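Local coordinates for protein angiotensin-converting enzyme (Anopheles gambiae, PDB 6S1Y) that probably cleaves peptides as a zinc metallopeptidase of the angiotensin-converting enzyme family, with a zinc-binding HExxH helix lining its active site, at residues 196-200 and 201-205. Sequence-based numbering, arbitrary orientation.
Sequences NEYDD and STFEQ
Tyr198 and Phe203 bring their rings together across the bend between two helices. The planes are nearly parallel, tilted by 8°, but slid so far apart that the rings barely overlap, with centroids 4.7 Å apart. Phe203 brings its CE2 corner over one face of the tyrosine ring, 3.5 Å from Tyr198 CG, while Tyr198 CB sits over a face of the phenyl ring in a CH-pi contact, 3.8 Å from the Phe203 centroid. With CG anti to the backbone N (chi1 -159°), Phe203 swings its ring back from the first turn of its helix toward the tyrosine. Two flat side chains suit this buried spot, and tyrosine carries a hydroxyl that hydrogen-bonds to Glu493.

On the more exposed side, Asp200 closes the bend. Its OD1 accepts two bonds from Thr202, from the backbone N at 2.9 Å and from OG1 at 2.8 Å. Both donors approach from one face of the carboxylate plane, the amide on the anti side, the hydroxyl from higher above it. Thr202 places OG1 between its own N and carbonyl carbon (chi1 79°), which points it back toward the carboxylate to join the amide. The bond from Thr202 N forms an Asx turn, suiting a short carboxylate, and the hydroxyl adds to it. The type I turn from Asp200 to Phe203 is closed by Phe203 N bonding to Asp200 O at 2.9 Å. Gln206 donates to Thr202 OG1.

The bend passes the chain from helix 190-196 into helix 203-233, where Thr202 holds the N-cap position, its side chain turned to Asp200 instead of capping. Leu495 and Val499 of helix 495-514 pack against both aromatic side chains, and Pro381 at the start of helix 381-395 meets Tyr198, whose side chain lies about 11 Å from the zinc ion.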
loop_
_atom_site.group_PDB
_atom_site.type_symbol
_atom_site.label_atom_id
_atom_site.label_comp_id
_atom_site.label_asym_id
_atom_site.label_seq_id
_atom_site.Cartn_x
_atom_site.Cartn_y
_atom_site.Cartn_z
ATOM N N ASN A 196 11.358 -8.096 -11.222
ATOM C CA ASN A 196 12.578 -7.458 -11.697
ATOM C C ASN A 196 12.842 -6.119 -11.014
ATOM O O ASN A 196 14.002 -5.760 -10.806
ATOM C CB ASN A 196 12.505 -7.266 -13.210
ATOM C CG ASN A 196 13.660 -6.455 -13.734
ATOM O OD1 ASN A 196 14.815 -6.842 -13.579
ATOM N ND2 ASN A 196 13.356 -5.320 -14.351
ATOM N N GLU A 197 11.788 -5.378 -10.649
ATOM C CA GLU A 197 11.945 -4.089 -9.982
ATOM C C GLU A 197 12.716 -4.171 -8.670
ATOM O O GLU A 197 13.148 -3.137 -8.167
ATOM C CB GLU A 197 10.570 -3.466 -9.712
ATOM C CG GLU A 197 9.810 -3.088 -10.981
ATOM C CD GLU A 197 10.552 -2.027 -11.797
ATOM O OE1 GLU A 197 10.735 -0.901 -11.289
ATOM O OE2 GLU A 197 10.969 -2.328 -12.934
ATOM N N TYR A 198 12.900 -5.364 -8.100
ATOM C CA TYR A 198 13.621 -5.516 -6.840
ATOM C C TYR A 198 15.046 -6.004 -7.045
ATOM O O TYR A 198 15.808 -6.092 -6.072
ATOM C CB TYR A 198 12.857 -6.468 -5.910
ATOM C CG TYR A 198 11.487 -5.909 -5.545
ATOM C CD1 TYR A 198 11.324 -5.064 -4.452
ATOM C CD2 TYR A 198 10.367 -6.210 -6.314
ATOM C CE1 TYR A 198 10.087 -4.541 -4.133
ATOM C CE2 TYR A 198 9.123 -5.692 -5.999
ATOM C CZ TYR A 198 8.994 -4.859 -4.912
ATOM O OH TYR A 198 7.752 -4.360 -4.618
ATOM N N ASP A 199 15.410 -6.333 -8.278
ATOM C CA ASP A 199 16.799 -6.516 -8.679
ATOM C C ASP A 199 17.523 -7.516 -7.781
ATOM O O ASP A 199 18.532 -7.219 -7.144
ATOM C CB ASP A 199 17.509 -5.156 -8.694
ATOM C CG ASP A 199 18.898 -5.238 -9.286
ATOM O OD1 ASP A 199 19.077 -6.010 -10.266
ATOM O OD2 ASP A 199 19.801 -4.535 -8.768
ATOM N N ASP A 200 16.997 -8.737 -7.753
ATOM C CA ASP A 200 17.582 -9.790 -6.928
ATOM C C ASP A 200 16.881 -11.104 -7.232
ATOM O O ASP A 200 15.684 -11.259 -6.951
ATOM C CB ASP A 200 17.475 -9.439 -5.444
ATOM C CG ASP A 200 18.236 -10.422 -4.546
ATOM O OD1 ASP A 200 18.342 -11.635 -4.888
ATOM O OD2 ASP A 200 18.710 -9.978 -3.477
ATOM N N SER A 201 17.619 -12.046 -7.822
ATOM C CA SER A 201 17.019 -13.279 -8.319
ATOM C C SER A 201 16.544 -14.185 -7.197
ATOM O O SER A 201 15.760 -15.110 -7.451
ATOM C CB SER A 201 18.025 -14.026 -9.194
ATOM O OG SER A 201 19.254 -14.205 -8.503
ATOM N N THR A 202 17.007 -13.950 -5.975
ATOM C CA THR A 202 16.528 -14.683 -4.815
ATOM C C THR A 202 15.400 -13.954 -4.077
ATOM O O THR A 202 15.029 -14.376 -2.971
ATOM C CB THR A 202 17.681 -14.946 -3.826
ATOM O OG1 THR A 202 17.941 -13.765 -3.053
ATOM C CG2 THR A 202 18.953 -15.338 -4.552
ATOM N N PHE A 203 14.857 -12.868 -4.648
ATOM C CA PHE A 203 13.927 -12.047 -3.884
ATOM C C PHE A 203 12.615 -12.777 -3.607
ATOM O O PHE A 203 12.040 -12.633 -2.525
ATOM C CB PHE A 203 13.638 -10.728 -4.594
ATOM C CG PHE A 203 13.116 -9.662 -3.676
ATOM C CD1 PHE A 203 13.942 -9.100 -2.709
ATOM C CD2 PHE A 203 11.793 -9.246 -3.761
ATOM C CE1 PHE A 203 13.461 -8.115 -1.842
ATOM C CE2 PHE A 203 11.297 -8.255 -2.918
ATOM C CZ PHE A 203 12.128 -7.681 -1.945
ATOM N N GLU A 204 12.112 -13.553 -4.561
ATOM C CA GLU A 204 10.897 -14.312 -4.281
ATOM C C GLU A 204 11.092 -15.204 -3.058
ATOM O O GLU A 204 10.195 -15.323 -2.218
ATOM C CB GLU A 204 10.480 -15.138 -5.486
ATOM C CG GLU A 204 9.157 -15.808 -5.256
ATOM C CD GLU A 204 8.526 -16.286 -6.525
ATOM O OE1 GLU A 204 9.203 -16.199 -7.575
ATOM O OE2 GLU A 204 7.348 -16.734 -6.461
ATOM N N GLN A 205 12.281 -15.798 -2.910
ATOM C CA GLN A 205 12.530 -16.659 -1.762
ATOM C C GLN A 205 12.609 -15.845 -0.478
ATOM O O GLN A 205 12.129 -16.278 0.572
ATOM C CB GLN A 205 13.819 -17.454 -1.972
ATOM C CG GLN A 205 14.063 -18.502 -0.899
ATOM C CD GLN A 205 12.981 -19.571 -0.888
ATOM O OE1 GLN A 205 12.785 -20.288 -1.884
ATOM N NE2 GLN A 205 12.268 -19.677 0.241
#